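Local coordinates for protein tryptophan--tRNA ligase (PDB 3JXE) that catalyses the ATP-dependent attachment of L-tryptophan to tRNA(Trp), releasing AMP and diphosphate, at residues Phe118-Asn123 / Ile189-Phe194; Ile152-Glu157 / Lys363-Gly368; Glu163-Ile168 / Gln198-Phe203. All coordinates share one frame; numbering follows the deposited sequence.

Contact 1 of 3, residues Phe118-Asn123 / Ile189-Phe194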
# COMPACT_ATOMS: atom_id res chain seq x y z
N PHE B 118 -5.67 11.55 -4.22
CA PHE B 118 -4.43 12.00 -4.84
C PHE B 118 -4.15 11.20 -6.11
O PHE B 118 -3.83 11.77 -7.14
CB PHE B 118 -3.25 11.90 -3.87
CG PHE B 118 -1.90 12.10 -4.52
CD1 PHE B 118 -0.93 11.12 -4.45
CD2 PHE B 118 -1.62 13.27 -5.23
CE1 PHE B 118 0.32 11.30 -5.04
CE2 PHE B 118 -0.37 13.46 -5.82
CZ PHE B 118 0.60 12.47 -5.73
N LEU B 119 -4.30 9.88 -6.02
CA LEU B 119 -4.02 8.98 -7.14
C LEU B 119 -4.99 9.16 -8.32
O LEU B 119 -4.57 9.18 -9.47
CB LEU B 119 -4.02 7.52 -6.68
CG LEU B 119 -2.96 7.04 -5.69
CD1 LEU B 119 -3.42 5.76 -5.01
CD2 LEU B 119 -1.60 6.84 -6.34
N PHE B 120 -6.28 9.30 -8.01
CA PHE B 120 -7.33 9.32 -9.03
C PHE B 120 -7.59 10.68 -9.67
O PHE B 120 -8.15 10.75 -10.77
CB PHE B 120 -8.62 8.72 -8.47
CG PHE B 120 -8.64 7.22 -8.45
CD1 PHE B 120 -8.01 6.51 -7.44
CD2 PHE B 120 -9.29 6.51 -9.46
CE1 PHE B 120 -8.02 5.12 -7.42
CE2 PHE B 120 -9.30 5.12 -9.45
CZ PHE B 120 -8.67 4.42 -8.43
N LYS B 121 -7.18 11.76 -9.00
CA LYS B 121 -7.30 13.11 -9.57
C LYS B 121 -5.94 13.64 -9.98
O LYS B 121 -5.03 13.76 -9.15
CB LYS B 121 -7.97 14.07 -8.58
CG LYS B 121 -9.43 13.76 -8.24
CD LYS B 121 -10.37 14.10 -9.40
CE LYS B 121 -11.74 14.56 -8.90
NZ LYS B 121 -12.46 13.53 -8.07
N GLU B 122 -5.80 13.96 -11.27
CA GLU B 122 -4.53 14.46 -11.81
C GLU B 122 -4.14 15.84 -11.29
O GLU B 122 -2.96 16.10 -11.03
CB GLU B 122 -4.55 14.47 -13.34
CG GLU B 122 -3.72 13.35 -13.98
CD GLU B 122 -2.24 13.40 -13.59
OE1 GLU B 122 -1.61 12.31 -13.48
OE2 GLU B 122 -1.70 14.52 -13.38
N ASN B 123 -5.14 16.71 -11.14
CA ASN B 123 -4.93 18.09 -10.69
C ASN B 123 -4.59 18.23 -9.20
O ASN B 123 -3.92 19.19 -8.80
CB ASN B 123 -6.16 18.94 -11.03
CG ASN B 123 -7.46 18.32 -10.53
OD1 ASN B 123 -7.77 18.37 -9.34
ND2 ASN B 123 -8.22 17.74 -11.46
N ILE B 189 -0.58 2.44 -11.23
CA ILE B 189 -0.49 1.23 -10.40
C ILE B 189 -1.14 1.39 -9.02
O ILE B 189 -1.70 0.44 -8.48
CB ILE B 189 0.97 0.70 -10.27
CG1 ILE B 189 1.91 1.75 -9.65
CG2 ILE B 189 1.49 0.25 -11.63
CD1 ILE B 189 3.27 1.21 -9.25
N GLY B 190 -1.08 2.61 -8.47
CA GLY B 190 -1.73 2.93 -7.20
C GLY B 190 -3.25 2.89 -7.28
O GLY B 190 -3.92 2.62 -6.28
N MET B 191 -3.78 3.18 -8.47
CA MET B 191 -5.22 3.10 -8.72
C MET B 191 -5.68 1.65 -8.67
O MET B 191 -6.71 1.33 -8.07
CB MET B 191 -5.57 3.70 -10.08
CG MET B 191 -5.45 5.20 -10.18
SD MET B 191 -6.53 5.86 -11.47
CE MET B 191 -5.43 6.07 -12.84
N ILE B 192 -4.89 0.78 -9.30
CA ILE B 192 -5.21 -0.64 -9.41
C ILE B 192 -5.15 -1.35 -8.06
O ILE B 192 -5.93 -2.27 -7.79
CB ILE B 192 -4.30 -1.33 -10.47
CG1 ILE B 192 -4.75 -0.91 -11.87
CG2 ILE B 192 -4.31 -2.85 -10.33
CD1 ILE B 192 -3.75 -1.19 -12.96
N PHE B 193 -4.23 -0.90 -7.20
CA PHE B 193 -4.07 -1.48 -5.87
C PHE B 193 -5.17 -1.04 -4.91
O PHE B 193 -5.56 -1.80 -4.03
CB PHE B 193 -2.71 -1.11 -5.30
CG PHE B 193 -2.46 -1.68 -3.93
CD1 PHE B 193 -2.49 -0.86 -2.81
CD2 PHE B 193 -2.19 -3.03 -3.76
CE1 PHE B 193 -2.26 -1.37 -1.54
CE2 PHE B 193 -1.95 -3.56 -2.49
CZ PHE B 193 -1.99 -2.73 -1.38
N PHE B 194 -5.66 0.18 -5.10
CA PHE B 194 -6.54 0.82 -4.12
C PHE B 194 -7.76 0.02 -3.63
O PHE B 194 -8.09 0.10 -2.45
CB PHE B 194 -6.98 2.22 -4.56
CG PHE B 194 -7.96 2.86 -3.62
CD1 PHE B 194 -9.31 2.90 -3.93
CD2 PHE B 194 -7.53 3.37 -2.40
CE1 PHE B 194 -10.22 3.46 -3.05
CE2 PHE B 194 -8.44 3.93 -1.51
CZ PHE B 194 -9.79 3.98 -1.84

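Contact 2 of 3, residues Ile152-Glu157 / Lys363-Gly368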
# COMPACT_ATOMS: atom_id res chain seq x y z
N ILE B 152 -11.61 7.39 13.45
CA ILE B 152 -11.47 8.09 12.18
C ILE B 152 -9.99 8.14 11.83
O ILE B 152 -9.18 8.71 12.57
CB ILE B 152 -12.07 9.51 12.23
CG1 ILE B 152 -13.55 9.46 12.62
CG2 ILE B 152 -11.89 10.22 10.89
CD1 ILE B 152 -14.17 10.80 12.96
N PHE B 153 -9.64 7.54 10.69
CA PHE B 153 -8.25 7.46 10.27
C PHE B 153 -8.04 7.91 8.83
O PHE B 153 -8.98 7.97 8.03
CB PHE B 153 -7.70 6.04 10.47
CG PHE B 153 -8.34 5.01 9.58
CD1 PHE B 153 -7.72 4.61 8.41
CD2 PHE B 153 -9.56 4.44 9.92
CE1 PHE B 153 -8.30 3.65 7.58
CE2 PHE B 153 -10.16 3.48 9.11
CZ PHE B 153 -9.52 3.09 7.94
N GLN B 154 -6.79 8.22 8.51
CA GLN B 154 -6.38 8.67 7.19
C GLN B 154 -5.41 7.64 6.65
O GLN B 154 -4.42 7.30 7.31
CB GLN B 154 -5.68 10.01 7.34
CG GLN B 154 -6.19 11.11 6.44
CD GLN B 154 -5.63 12.46 6.84
OE1 GLN B 154 -5.95 12.99 7.90
NE2 GLN B 154 -4.78 13.03 5.98
N ASN B 155 -5.67 7.13 5.44
CA ASN B 155 -4.86 6.05 4.86
C ASN B 155 -3.36 6.34 4.80
O ASN B 155 -2.55 5.42 4.92
CB ASN B 155 -5.37 5.68 3.47
CG ASN B 155 -6.70 4.94 3.50
OD1 ASN B 155 -7.03 4.27 4.48
ND2 ASN B 155 -7.45 5.04 2.41
N SER B 156 -3.01 7.61 4.62
CA SER B 156 -1.61 8.03 4.56
C SER B 156 -0.95 8.09 5.94
O SER B 156 0.27 8.11 6.06
CB SER B 156 -1.50 9.40 3.87
OG SER B 156 -2.10 10.42 4.65
N GLU B 157 -1.78 8.13 6.98
CA GLU B 157 -1.32 8.32 8.35
C GLU B 157 -1.39 7.01 9.13
O GLU B 157 -0.38 6.55 9.68
CB GLU B 157 -2.16 9.40 9.01
CG GLU B 157 -1.65 9.89 10.34
CD GLU B 157 -2.68 10.74 11.04
OE1 GLU B 157 -3.85 10.33 11.09
OE2 GLU B 157 -2.31 11.83 11.53
N LYS B 363 -9.26 13.23 19.77
CA LYS B 363 -9.95 12.13 20.42
C LYS B 363 -10.40 11.06 19.41
O LYS B 363 -10.12 9.88 19.60
CB LYS B 363 -11.15 12.66 21.22
CG LYS B 363 -11.72 11.69 22.25
CD LYS B 363 -12.64 12.40 23.23
CE LYS B 363 -13.19 11.46 24.29
NZ LYS B 363 -12.13 10.88 25.17
N PHE B 364 -11.07 11.49 18.35
CA PHE B 364 -11.58 10.58 17.32
C PHE B 364 -10.49 9.94 16.46
O PHE B 364 -10.72 8.90 15.83
CB PHE B 364 -12.60 11.29 16.42
CG PHE B 364 -13.96 11.44 17.04
CD1 PHE B 364 -14.86 10.38 17.01
CD2 PHE B 364 -14.34 12.63 17.64
CE1 PHE B 364 -16.13 10.51 17.58
CE2 PHE B 364 -15.60 12.78 18.21
CZ PHE B 364 -16.50 11.71 18.18
N LYS B 365 -9.31 10.55 16.43
CA LYS B 365 -8.21 10.05 15.61
C LYS B 365 -7.14 9.29 16.40
O LYS B 365 -6.49 8.40 15.85
CB LYS B 365 -7.54 11.18 14.83
CG LYS B 365 -8.43 11.81 13.76
CD LYS B 365 -7.70 11.93 12.42
CE LYS B 365 -6.50 12.87 12.48
NZ LYS B 365 -5.60 12.65 11.32
N TYR B 366 -6.95 9.64 17.67
CA TYR B 366 -5.84 9.09 18.46
C TYR B 366 -6.21 8.68 19.89
O TYR B 366 -6.01 7.53 20.28
CB TYR B 366 -4.68 10.08 18.53
CG TYR B 366 -4.36 10.79 17.23
CD1 TYR B 366 -4.67 12.14 17.06
CD2 TYR B 366 -3.74 10.11 16.18
CE1 TYR B 366 -4.36 12.79 15.87
CE2 TYR B 366 -3.44 10.75 14.99
CZ TYR B 366 -3.75 12.09 14.84
OH TYR B 366 -3.45 12.73 13.66
N THR B 367 -6.73 9.63 20.66
CA THR B 367 -6.86 9.51 22.12
C THR B 367 -8.02 8.62 22.57
O THR B 367 -7.93 7.96 23.61
CB THR B 367 -6.96 10.90 22.79
OG1 THR B 367 -5.93 11.75 22.27
CG2 THR B 367 -6.81 10.81 24.31
N GLY B 368 -9.10 8.60 21.79
CA GLY B 368 -10.31 7.85 22.13
C GLY B 368 -10.09 6.38 22.42
O GLY B 368 -9.07 5.81 22.04

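Contact 3 of 3, residues Glu163-Ile168 / Gln198-Phe203. With TYM (tryptophanyl-5'AMP), chain E.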
# COMPACT_ATOMS: atom_id res chain seq x y z
N GLU B 163 -0.93 -3.20 5.51
CA GLU B 163 -0.76 -4.56 6.02
C GLU B 163 -2.11 -5.29 6.10
O GLU B 163 -2.16 -6.51 5.97
CB GLU B 163 -0.07 -4.51 7.39
CG GLU B 163 0.47 -5.85 7.89
CD GLU B 163 -0.55 -6.66 8.68
OE1 GLU B 163 -1.40 -6.05 9.37
OE2 GLU B 163 -0.49 -7.91 8.62
N MET B 164 -3.18 -4.53 6.30
CA MET B 164 -4.54 -5.09 6.33
C MET B 164 -5.08 -5.40 4.94
O MET B 164 -6.08 -6.12 4.81
CB MET B 164 -5.49 -4.14 7.05
CG MET B 164 -5.27 -4.01 8.54
SD MET B 164 -6.23 -2.66 9.26
CE MET B 164 -7.91 -3.23 9.01
N ALA B 165 -4.44 -4.85 3.91
CA ALA B 165 -4.89 -5.01 2.52
C ALA B 165 -4.18 -6.13 1.77
O ALA B 165 -4.73 -6.70 0.83
CB ALA B 165 -4.74 -3.70 1.77
N ILE B 166 -2.96 -6.44 2.20
CA ILE B 166 -2.11 -7.43 1.52
C ILE B 166 -2.81 -8.79 1.26
O ILE B 166 -2.78 -9.27 0.12
CB ILE B 166 -0.73 -7.61 2.24
CG1 ILE B 166 0.08 -6.31 2.22
CG2 ILE B 166 0.08 -8.75 1.62
CD1 ILE B 166 0.45 -5.79 0.83
N PRO B 167 -3.44 -9.40 2.29
CA PRO B 167 -4.17 -10.65 2.05
C PRO B 167 -5.09 -10.65 0.82
O PRO B 167 -4.99 -11.55 -0.01
CB PRO B 167 -4.97 -10.83 3.34
CG PRO B 167 -4.11 -10.22 4.37
CD PRO B 167 -3.50 -9.01 3.71
N ILE B 168 -5.96 -9.65 0.71
CA ILE B 168 -6.89 -9.57 -0.43
C ILE B 168 -6.23 -9.02 -1.71
O ILE B 168 -6.74 -9.22 -2.81
CB ILE B 168 -8.21 -8.81 -0.08
CG1 ILE B 168 -9.32 -9.20 -1.07
CG2 ILE B 168 -7.98 -7.30 -0.02
CD1 ILE B 168 -10.73 -8.90 -0.60
N GLN B 198 -9.63 -0.06 0.28
CA GLN B 198 -11.01 0.26 0.68
C GLN B 198 -11.76 -0.95 1.25
O GLN B 198 -12.69 -0.80 2.05
CB GLN B 198 -11.80 0.89 -0.48
CG GLN B 198 -13.23 1.31 -0.09
CD GLN B 198 -13.78 2.45 -0.93
OE1 GLN B 198 -13.04 3.18 -1.58
NE2 GLN B 198 -15.10 2.60 -0.91
N ILE B 199 -11.34 -2.15 0.84
CA ILE B 199 -11.91 -3.39 1.36
C ILE B 199 -11.36 -3.70 2.75
O ILE B 199 -12.08 -4.20 3.62
CB ILE B 199 -11.68 -4.56 0.37
CG1 ILE B 199 -12.68 -4.49 -0.79
CG2 ILE B 199 -11.78 -5.91 1.08
CD1 ILE B 199 -12.25 -5.24 -2.04
N ALA B 200 -10.08 -3.37 2.96
CA ALA B 200 -9.36 -3.69 4.20
C ALA B 200 -10.09 -3.41 5.53
O ALA B 200 -10.06 -4.26 6.42
CB ALA B 200 -7.97 -3.03 4.19
N PRO B 201 -10.73 -2.23 5.68
CA PRO B 201 -11.41 -1.95 6.95
C PRO B 201 -12.53 -2.91 7.35
O PRO B 201 -13.01 -2.85 8.48
CB PRO B 201 -11.96 -0.54 6.74
CG PRO B 201 -11.11 0.05 5.68
CD PRO B 201 -10.86 -1.09 4.75
N THR B 202 -12.95 -3.79 6.44
CA THR B 202 -13.93 -4.83 6.77
C THR B 202 -13.31 -5.94 7.63
O THR B 202 -14.02 -6.76 8.20
CB THR B 202 -14.59 -5.46 5.52
OG1 THR B 202 -13.59 -6.01 4.67
CG2 THR B 202 -15.39 -4.42 4.75
N PHE B 203 -11.98 -5.94 7.71
CA PHE B 203 -11.25 -6.92 8.50
C PHE B 203 -10.71 -6.31 9.80
O PHE B 203 -9.72 -6.80 10.35
CB PHE B 203 -10.10 -7.54 7.69
CG PHE B 203 -10.48 -7.91 6.28
CD1 PHE B 203 -11.56 -8.75 6.02
CD2 PHE B 203 -9.73 -7.43 5.21
CE1 PHE B 203 -11.90 -9.10 4.71
CE2 PHE B 203 -10.06 -7.77 3.90
CZ PHE B 203 -11.15 -8.61 3.65
P TYM E . -17.12 9.84 -1.65
O1P TYM E . -16.16 10.67 -0.88
O2P TYM E . -17.28 10.07 -3.10
O5' TYM E . -18.57 9.96 -0.98
C5' TYM E . -18.73 9.74 0.43
C4' TYM E . -20.10 9.12 0.74
O4' TYM E . -21.14 9.91 0.11
C1' TYM E . -21.95 9.04 -0.73
N9 TYM E . -22.43 9.92 -1.84
C4 TYM E . -23.68 10.33 -2.03
N3 TYM E . -24.84 10.10 -1.37
C2 TYM E . -25.98 10.64 -1.78
N1 TYM E . -26.02 11.42 -2.85
C6 TYM E . -24.91 11.69 -3.55
N6 TYM E . -24.97 12.48 -4.62
C5 TYM E . -23.70 11.14 -3.15
N7 TYM E . -22.45 11.20 -3.61
C8 TYM E . -21.68 10.46 -2.81
C2' TYM E . -21.01 7.90 -1.11
O2' TYM E . -21.76 6.71 -1.37
C3' TYM E . -20.21 7.71 0.17
O3' TYM E . -20.96 6.90 1.10
NH3 TYM E . -13.95 6.06 -2.13
CA TYM E . -15.00 6.58 -1.26
CB TYM E . -14.47 6.73 0.17
CG TYM E . -14.75 5.46 1.03
CD2 TYM E . -15.98 4.93 1.41
CE2 TYM E . -15.74 3.79 2.18
CE3 TYM E . -17.29 5.34 1.16
CD1 TYM E . -13.82 4.64 1.58
NE1 TYM E . -14.43 3.60 2.29
CZ2 TYM E . -16.81 3.06 2.70
CZ3 TYM E . -18.36 4.60 1.68
CH2 TYM E . -18.12 3.47 2.45
C TYM E . -15.47 7.96 -1.76
O TYM E . -14.71 8.67 -2.41
OPP TYM E . -16.76 8.27 -1.41

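Contact 1 of 3, residues Phe118-Asn123 / Ile189-Phe194
Leu119 and Met191 bring the two backbones nearest to each other, their CA atoms 6.2 Å apart, where the last turn of helix 114-120 faces the first turns of helix 189-199. The chain leaves helical geometry at Lys121 and runs on as loop, so the meeting involves the very end of one helix and the beginning of another. No hydrogen bond spans the gap; side chains of each segment pack on side chains and backbone of the other. Leu119 points at Gly190, whose lack of a side chain exposes its backbone to the leucine methyls: CD1 of Leu119 lies 3.4 Å from O of Gly190, while CD2 of Leu119 sits over CA of Gly190 at 4.0 Å. Both helices belong to the Rossmann-fold catalytic domain of class I synthetases, helix 114-120 following directly on parallel strand 108-112. Beside the leucine, Met191 and Phe120 form a Met-aromatic contact. The methionine lies obliquely across one ring face. CG of Met191 makes a CH-pi contact over the ring centre, 10° off the ring normal. SD of Met191 lies 3.7 Å from the Phe120 centroid, farther off the normal at 23°. Rotation about the CG-SD bond of Met191 (chi3 -99°) then turns CE off the ring. Phe194 approaches differently, its CB meeting the edge of the Phe120 ring, 4.2 Å from CE1 of Phe120. Phe120 additionally stacks with Trp10, and the side chain of Phe194 comes within about 5 Å of the bound tryptophanyl-5'-AMP. The dimer interface lies close by: Phe193 stacks on Phe193 of the second subunit, and Lys170 of that subunit donates to the carbonyl oxygens of Phe118 and Lys121.

Contact 2 of 3, residues Ile152-Glu157 / Lys363-Gly368
Lys365 reaches across from the end of helix 332-367 to Glu157, just beyond strand 150-154, the outermost strand on its side of the Rossmann-fold sheet. The two side chains cross at about a right angle, and the ammonium group meets OE1 of Glu157 on its syn side in a salt bridge, NZ of Lys365 lying 2.9 Å from OE1 of Glu157. Two bends along the lysine chain, about its CB-CG and CG-CD bonds, carry it past the strand backbone, its CG 3.4 Å from O of Ile152. Gln154 slants across the lysine and takes only a weak bond from it, NZ of Lys365 to OE1 of Gln154 being 3.5 Å; the amide NE2 of Gln154 is instead bonded to Asp114. Tyr366 also runs about perpendicular to Glu157, its ring plane turned 68° from the carboxylate. The carboxylate lies at the ring edge, near the phenol hydroxyl, but the position of OE2 of Glu157 is less certain, so a bond between OE2 and OH of Tyr366 remains doubtful. CB of Lys365 covers one face of the tyrosine ring. Ile152 packs on Phe364, CD1 of Ile152 lying 3.8 Å from CB of Phe364. Strand 152-154 and helix 363-367 are inclined at 72°, their axes approaching to 7.1 Å, and the helix finishes in a wider pi-type turn closed by Gly368 N bonding to Lys363 O. Ile379 of the second subunit packs against both Glu157 and Tyr366. Phe153 shares backbone hydrogen bonds with strand 108-112, whereas on the outer side of the strand N of Ile152 donates to O of Phe364 at 3.0 Å, in an almost straight bond with an N-H...O angle of 174°.

Contact 3 of 3, residues Glu163-Ile168 / Gln198-Phe203
Met164 overlaps Ala200 at both ends of its side chain, CB of Met164 lying 3.9 Å from CB of Ala200, and a bend about the CG-SD bond of Met164 brings its CE to within 3.5 Å of O of Ala200. Ala165 also touches that alanine methyl, and here the backbones are nearest, CA of Ala165 and CA of Ala200 being 5.0 Å apart. One turn further, Ile168 crosses Ile199 at about a right angle. With CG1 anti to the backbone N (chi1 -159°), CD1 of Ile168 comes 3.6 Å from CG2 of Ile199 and also meets the edge of the Phe203 ring. Helix 160-171 is kinked here, the nitrogens of Pro167 and Ile168 having no bond to the preceding turn, and it packs in the Rossmann-fold domain against helix 189-199 and the 3-10 turn 200-202 that follows. OG1 of Thr202 sits over the centre of one Phe203 face and donates to O of Ile199, which also accepts from N of Thr202. Pointing away from this packing, the extended Gln198 side chain reaches tryptophanyl-5'-AMP: OE1 of Gln198 accepts from the ligand amino group NH3 at 3.1 Å. The amide lies over a face of the indole, NE2 of Gln198 being 3.4 Å from ligand CE2 and hydrogen-bonded to Gln217.

From the N terminus, the chain passes 118-123, then 152-157 and 163-168, before it returns at 189-194 to close contact 1. Helix 189-199 continues into 198-203, closing contact 3, so these two loops cross while sharing that helix. Contact 2 closes last, at 363-368; its loop crosses that of contact 1 and encloses that of contact 3. The three tie helices 114-120 and 160-171 to helix 189-199, and the outermost strand 150-154 to the end of helix 332-367. Their centres lie about 17 to 22 Å apart, and they touch in pairs through Phe194 and Asn155, Phe193 and Ala165, and Phe153 and Pro201.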